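Uracil-DNA glycosylase (Sulfolobus tokodaii str. 7, PDB 4ZBY) belongs to the uracil-DNA glycosylase superfamily and carries an iron-sulfur cluster and a separate pocket that holds uracil. Local coordinates at residues Cys14-Leu19 and Ser103-Arg108; Val83-Pro88 and Asp107-Ile112. All blocks are in the same frame, centred on the assembly; numbering follows the deposited sequence. Where two conformers were deposited one is given.

Interactions 1 and 2 lie side by side around the iron-sulfur cluster, with their centres about 7 Å apart. Along the chain the order is 14-19, 83-88, 103-108 and 107-112. The first two segments lie in loops, one after helix 4-12, ending in the start of a 3-10 turn, and one after strand 79-82. The last two overlap on helix 96-113, sharing D107 and R108. The two contacts touch directly: L19 CD1 lies 3.6 Å from V84 CG1, and Y105 CB packs on CE of K85. The loops supply C14, C17 and C86 to the cluster; C102 of helix 96-113 is probably the fourth ligand. One helix backs both loops, and the cluster ties distant parts together.

Interaction 1. Residues Cys14-Leu19 and Ser103-Arg108; sequences CKKCKL and SPYLDR. With SF4 (iron/sulfur cluster), chain B.
C14 and Y105 have the nearest CA atoms across the two segments, 10.6 Å apart. The 14-19 loop and the 103-108 helix therefore meet through side chains alone. Y105 bridges the gap, its ring reaching out from the helix. Y105 OH lies 3.2 Å from C14 SG. The sulfur sits at the ring edge, in the ring plane, in a sulfur-aromatic contact. CE2 of the Y105 ring lies 3.9 Å from the cluster sulfide S1.

With SG anti to the backbone N (chi1 -173°), C14 can reach both the Y105 edge and the iron FE2, which C14 SG binds at 2.4 Å. C17 SG binds FE1 at 2.3 Å. The extended K16 chain passes Y105, with K16 CD 3.7 Å from Y105 OH. A water is hydrogen-bonded to Y105 OH at 2.9 Å. The same water lies very close to K16 NZ, so that half of the bridge is doubtful. Outside the segments, E10 and V11 of helix 4-12 also pack on Y105.

Both cysteine sulfurs accept backbone N-H groups, C14 SG from K16 N at 3.4 Å and C17 SG from L19 N. Such bonds probably draw some negative charge off the thiolates, which would help to set the redox behaviour of the cluster.

Interaction 2. Residues Val83-Pro88 and Asp107-Ile112; sequences VVKCRP and DRQIDI. With SF4 (iron/sulfur cluster), chain B.
K85 NZ is gripped by three acceptors. It donates to Q109 OE1, with K85 NZ and Q109 OE1 3.0 Å apart, while N82 O and T81 OG1 of strand 79-82 hold the same nitrogen. This buried ammonium group is thus well satisfied, and the three oxygens would be expected to stabilise its positive charge.

K85 and Q109 reach for each other from opposite directions. The lysine chain is extended as far as CE and then bends (chi4 63°), which turns NZ to its acceptors. K85 CE itself lies 3.3 Å from Q109 OE1. The Q109 chain is also extended. K85 NZ meets the side-chain carbonyl of Q109 at a C=O...N angle of 130°, tilted 34° out of the carbonyl plane. The other arm of the amide, NE2, bonds to P28 O. The amide is therefore held at both ends, and its rotation is fixed. V11 of helix 4-12 and C102, Y105 and L106 of helix 96-113 pack on the K85 side chain.

The residues on either side of K85 face the cluster. C86 SG binds the iron FE3 at 2.3 Å, and V84 CG1 lies 3.7 Å from the sulfide S2. V83 and V84 make backbone hydrogen bonds to G41 and E42, which line the uracil pocket together with N82. The loop after strand 79-82 thus runs from the uracil pocket to the cluster, as in the iron-sulfur members of the uracil-DNA glycosylase superfamily.

Interaction 1. Residues Cys14-Leu19 and Ser103-Arg108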
loop_
_atom_site.group_PDB
_atom_site.type_symbol
_atom_site.label_atom_id
_atom_site.label_comp_id
_atom_site.label_asym_id
_atom_site.label_seq_id
_atom_site.Cartn_x
_atom_site.Cartn_y
_atom_site.Cartn_z
ATOM N N CYS A 14 -16.925 8.428 -4.580
ATOM C CA CYS A 14 -17.150 8.341 -3.136
ATOM C C CYS A 14 -17.210 9.677 -2.423
ATOM O O CYS A 14 -16.383 10.553 -2.664
ATOM C CB CYS A 14 -16.044 7.503 -2.498
ATOM S SG CYS A 14 -16.339 7.164 -0.762
ATOM N N LYS A 15 -18.177 9.825 -1.523
ATOM C CA LYS A 15 -18.198 10.999 -0.663
ATOM C C LYS A 15 -18.403 10.603 0.788
ATOM O O LYS A 15 -19.057 11.294 1.558
ATOM C CB LYS A 15 -19.274 11.976 -1.133
ATOM C CG LYS A 15 -19.046 12.386 -2.582
ATOM C CD LYS A 15 -20.090 13.348 -3.100
ATOM C CE LYS A 15 -19.801 13.702 -4.552
ATOM N NZ LYS A 15 -20.798 14.675 -5.087
ATOM N N LYS A 16 -17.780 9.502 1.176
ATOM C CA LYS A 16 -17.991 8.933 2.502
ATOM C C LYS A 16 -17.143 9.590 3.589
ATOM O O LYS A 16 -17.398 9.370 4.760
ATOM C CB LYS A 16 -17.730 7.429 2.474
ATOM C CG LYS A 16 -18.810 6.653 1.747
ATOM C CD LYS A 16 -18.454 5.190 1.718
ATOM C CE LYS A 16 -19.674 4.359 1.400
ATOM N NZ LYS A 16 -19.287 2.934 1.234
ATOM N N CYS A 17 -16.142 10.390 3.224
ATOM C CA CYS A 17 -15.503 11.239 4.227
ATOM C C CYS A 17 -15.241 12.621 3.654
ATOM O O CYS A 17 -15.486 12.862 2.478
ATOM C CB CYS A 17 -14.208 10.620 4.755
ATOM S SG CYS A 17 -12.778 10.824 3.699
ATOM N N LYS A 18 -14.778 13.552 4.487
ATOM C CA LYS A 18 -14.682 14.930 4.028
ATOM C C LYS A 18 -13.593 15.172 2.983
ATOM O O LYS A 18 -13.518 16.254 2.398
ATOM C CB LYS A 18 -14.464 15.863 5.233
ATOM C CG LYS A 18 -13.183 15.604 5.990
ATOM C CD LYS A 18 -13.072 16.503 7.227
ATOM C CE LYS A 18 -11.807 16.200 8.009
ATOM N NZ LYS A 18 -11.727 14.779 8.491
ATOM N N LEU A 19 -12.763 14.175 2.712
ATOM C CA LEU A 19 -11.686 14.375 1.752
ATOM C C LEU A 19 -12.177 14.559 0.319
ATOM O O LEU A 19 -11.432 15.091 -0.517
ATOM C CB LEU A 19 -10.698 13.205 1.783
ATOM C CG LEU A 19 -9.944 13.045 3.107
ATOM C CD1 LEU A 19 -8.869 11.961 3.075
ATOM C CD2 LEU A 19 -9.378 14.419 3.514
ATOM N N SER A 103 -10.980 2.759 4.848
ATOM C CA SER A 103 -10.310 1.465 4.891
ATOM C C SER A 103 -11.174 0.246 4.488
ATOM O O SER A 103 -10.612 -0.744 4.024
ATOM C CB SER A 103 -9.691 1.234 6.274
ATOM O OG SER A 103 -10.654 1.228 7.300
ATOM N N PRO A 104 -12.520 0.315 4.604
ATOM C CA PRO A 104 -13.250 -0.864 4.113
ATOM C C PRO A 104 -13.013 -1.162 2.632
ATOM O O PRO A 104 -13.145 -2.325 2.227
ATOM C CB PRO A 104 -14.711 -0.500 4.367
ATOM C CG PRO A 104 -14.655 0.368 5.588
ATOM C CD PRO A 104 -13.406 1.207 5.377
ATOM N N TYR A 105 -12.645 -0.150 1.844
ATOM C CA TYR A 105 -12.285 -0.388 0.445
ATOM C C TYR A 105 -11.040 -1.245 0.360
ATOM O O TYR A 105 -10.992 -2.185 -0.423
ATOM C CB TYR A 105 -12.034 0.927 -0.301
ATOM C CG TYR A 105 -13.271 1.785 -0.546
ATOM C CD1 TYR A 105 -14.426 1.218 -1.073
ATOM C CD2 TYR A 105 -13.262 3.159 -0.272
ATOM C CE1 TYR A 105 -15.543 1.980 -1.353
ATOM C CE2 TYR A 105 -14.379 3.940 -0.542
ATOM C CZ TYR A 105 -15.523 3.327 -1.088
ATOM O OH TYR A 105 -16.657 4.060 -1.359
ATOM N N LEU A 106 -10.027 -0.914 1.158
ATOM C CA LEU A 106 -8.808 -1.736 1.180
ATOM C C LEU A 106 -9.093 -3.188 1.647
ATOM O O LEU A 106 -8.590 -4.141 1.057
ATOM C CB LEU A 106 -7.768 -1.085 2.087
ATOM C CG LEU A 106 -6.460 -1.863 2.272
ATOM C CD1 LEU A 106 -5.771 -2.012 0.946
ATOM C CD2 LEU A 106 -5.556 -1.145 3.272
ATOM N N ASP A 107 -9.878 -3.325 2.709
ATOM C CA ASP A 107 -10.327 -4.633 3.199
ATOM C C ASP A 107 -10.921 -5.431 2.043
ATOM O O ASP A 107 -10.625 -6.613 1.866
ATOM C CB ASP A 107 -11.389 -4.508 4.288
ATOM C CG ASP A 107 -10.878 -3.870 5.554
ATOM O OD1 ASP A 107 -9.652 -3.789 5.755
ATOM O OD2 ASP A 107 -11.724 -3.465 6.364
ATOM N N ARG A 108 -11.774 -4.772 1.265
ATOM C CA ARG A 108 -12.454 -5.445 0.161
ATOM C C ARG A 108 -11.479 -5.820 -0.937
ATOM O O ARG A 108 -11.622 -6.878 -1.573
ATOM C CB ARG A 108 -13.569 -4.560 -0.393
ATOM C CG ARG A 108 -14.736 -4.436 0.577
ATOM C CD ARG A 108 -15.718 -3.337 0.175
ATOM N NE ARG A 108 -16.247 -3.504 -1.178
ATOM C CZ ARG A 108 -16.986 -2.585 -1.789
ATOM N NH1 ARG A 108 -17.262 -1.452 -1.154
ATOM N NH2 ARG A 108 -17.439 -2.788 -3.020
HETATM FE FE1 SF4 B . -12.936 9.448 1.865
HETATM FE FE2 SF4 B . -14.252 8.039 0.022
HETATM FE FE3 SF4 B . -12.032 9.399 -0.673
HETATM FE FE4 SF4 B . -11.847 7.218 0.847
HETATM S S1 SF4 B . -12.533 7.302 -1.318
HETATM S S2 SF4 B . -10.767 9.159 1.177
HETATM S S3 SF4 B . -13.750 7.368 2.101
HETATM S S4 SF4 B . -14.019 10.288 0.100
HETATM O O HOH W 1 -19.260 2.867 -1.305
#

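Interaction 2. Residues Val83-Pro88 and Asp107-Ile112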
loop_
_atom_site.group_PDB
_atom_site.type_symbol
_atom_site.label_atom_id
_atom_site.label_comp_id
_atom_site.label_asym_id
_atom_site.label_seq_id
_atom_site.Cartn_x
_atom_site.Cartn_y
_atom_site.Cartn_z
ATOM N N VAL A 83 -4.183 3.094 2.020
ATOM C CA VAL A 83 -5.221 2.886 3.022
ATOM C C VAL A 83 -6.316 3.963 2.899
ATOM O O VAL A 83 -7.496 3.686 3.138
ATOM C CB VAL A 83 -4.613 2.851 4.447
ATOM C CG1 VAL A 83 -3.931 4.166 4.778
ATOM C CG2 VAL A 83 -5.671 2.502 5.486
ATOM N N VAL A 84 -5.934 5.181 2.494
ATOM C CA VAL A 84 -6.888 6.236 2.217
ATOM C C VAL A 84 -6.741 6.606 0.745
ATOM O O VAL A 84 -5.620 6.660 0.224
ATOM C CB VAL A 84 -6.643 7.462 3.125
ATOM C CG1 VAL A 84 -7.377 8.694 2.627
ATOM C CG2 VAL A 84 -7.096 7.108 4.547
ATOM N N LYS A 85 -7.859 6.837 0.075
ATOM C CA LYS A 85 -7.797 6.940 -1.374
ATOM C C LYS A 85 -8.017 8.342 -1.969
ATOM O O LYS A 85 -7.998 8.521 -3.201
ATOM C CB LYS A 85 -8.762 5.905 -1.962
ATOM C CG LYS A 85 -8.237 4.474 -1.671
ATOM C CD LYS A 85 -9.338 3.456 -1.761
ATOM C CE LYS A 85 -8.788 2.081 -2.063
ATOM N NZ LYS A 85 -7.886 1.510 -1.012
ATOM N N CYS A 86 -8.148 9.351 -1.108
ATOM C CA CYS A 86 -8.146 10.738 -1.560
ATOM C C CYS A 86 -7.042 11.518 -0.868
ATOM O O CYS A 86 -6.661 11.195 0.243
ATOM C CB CYS A 86 -9.483 11.413 -1.293
ATOM S SG CYS A 86 -10.794 10.583 -2.244
ATOM N N ARG A 87 -6.520 12.515 -1.570
ATOM C CA ARG A 87 -5.448 13.382 -1.041
ATOM C C ARG A 87 -5.916 14.270 0.101
ATOM O O ARG A 87 -6.783 15.108 -0.079
ATOM C CB ARG A 87 -4.899 14.269 -2.161
ATOM C CG ARG A 87 -3.703 15.127 -1.768
ATOM C CD ARG A 87 -3.529 16.280 -2.742
ATOM N NE ARG A 87 -2.266 16.973 -2.520
ATOM C CZ ARG A 87 -1.910 18.099 -3.133
ATOM N NH1 ARG A 87 -0.738 18.652 -2.867
ATOM N NH2 ARG A 87 -2.723 18.667 -4.014
ATOM N N PRO A 88 -5.311 14.116 1.279
ATOM C CA PRO A 88 -5.676 15.048 2.346
ATOM C C PRO A 88 -5.153 16.429 2.013
ATOM O O PRO A 88 -4.130 16.542 1.344
ATOM C CB PRO A 88 -4.989 14.462 3.584
ATOM C CG PRO A 88 -4.810 12.996 3.253
ATOM C CD PRO A 88 -4.520 12.973 1.769
ATOM N N ASP A 107 -9.878 -3.325 2.709
ATOM C CA ASP A 107 -10.327 -4.633 3.199
ATOM C C ASP A 107 -10.921 -5.431 2.043
ATOM O O ASP A 107 -10.625 -6.613 1.866
ATOM C CB ASP A 107 -11.389 -4.508 4.288
ATOM C CG ASP A 107 -10.878 -3.870 5.554
ATOM O OD1 ASP A 107 -9.652 -3.789 5.755
ATOM O OD2 ASP A 107 -11.724 -3.465 6.364
ATOM N N ARG A 108 -11.774 -4.772 1.265
ATOM C CA ARG A 108 -12.454 -5.445 0.161
ATOM C C ARG A 108 -11.479 -5.820 -0.937
ATOM O O ARG A 108 -11.622 -6.878 -1.573
ATOM C CB ARG A 108 -13.569 -4.560 -0.393
ATOM C CG ARG A 108 -14.736 -4.436 0.577
ATOM C CD ARG A 108 -15.718 -3.337 0.175
ATOM N NE ARG A 108 -16.247 -3.504 -1.178
ATOM C CZ ARG A 108 -16.986 -2.585 -1.789
ATOM N NH1 ARG A 108 -17.262 -1.452 -1.154
ATOM N NH2 ARG A 108 -17.439 -2.788 -3.020
ATOM N N GLN A 109 -10.475 -4.975 -1.151
ATOM C CA GLN A 109 -9.485 -5.232 -2.193
ATOM C C GLN A 109 -8.614 -6.424 -1.794
ATOM O O GLN A 109 -8.310 -7.311 -2.625
ATOM C CB GLN A 109 -8.628 -3.975 -2.468
ATOM C CG GLN A 109 -9.426 -2.881 -3.130
ATOM C CD GLN A 109 -8.671 -1.562 -3.224
ATOM O OE1 GLN A 109 -8.003 -1.163 -2.271
ATOM N NE2 GLN A 109 -8.751 -0.898 -4.382
ATOM N N ILE A 110 -8.207 -6.443 -0.528
ATOM C CA ILE A 110 -7.457 -7.586 -0.011
ATOM C C ILE A 110 -8.286 -8.870 -0.096
ATOM O O ILE A 110 -7.762 -9.917 -0.489
ATOM C CB ILE A 110 -7.001 -7.344 1.438
ATOM C CG1 ILE A 110 -6.037 -6.171 1.501
ATOM C CG2 ILE A 110 -6.355 -8.612 2.030
ATOM C CD1 ILE A 110 -5.749 -5.727 2.924
ATOM N N ASP A 111 -9.573 -8.789 0.245
ATOM C CA ASP A 111 -10.461 -9.957 0.218
ATOM C C ASP A 111 -10.510 -10.610 -1.141
ATOM O O ASP A 111 -10.633 -11.844 -1.257
ATOM C CB ASP A 111 -11.886 -9.556 0.619
ATOM C CG ASP A 111 -12.052 -9.451 2.099
ATOM O OD1 ASP A 111 -11.069 -9.755 2.796
ATOM O OD2 ASP A 111 -13.160 -9.085 2.571
ATOM N N ILE A 112 -10.420 -9.779 -2.176
ATOM C CA ILE A 112 -10.528 -10.255 -3.537
ATOM C C ILE A 112 -9.176 -10.730 -4.048
ATOM O O ILE A 112 -9.074 -11.825 -4.603
ATOM C CB ILE A 112 -11.079 -9.165 -4.469
ATOM C CG1 ILE A 112 -12.590 -8.981 -4.253
ATOM C CG2 ILE A 112 -10.781 -9.491 -5.926
ATOM C CD1 ILE A 112 -13.080 -7.598 -4.655
HETATM FE FE1 SF4 B . -12.936 9.448 1.865
HETATM FE FE2 SF4 B . -14.252 8.039 0.022
HETATM FE FE3 SF4 B . -12.032 9.399 -0.673
HETATM FE FE4 SF4 B . -11.847 7.218 0.847
HETATM S S1 SF4 B . -12.533 7.302 -1.318
HETATM S S2 SF4 B . -10.767 9.159 1.177
HETATM S S3 SF4 B . -13.750 7.368 2.101
HETATM S S4 SF4 B . -14.019 10.288 0.100
#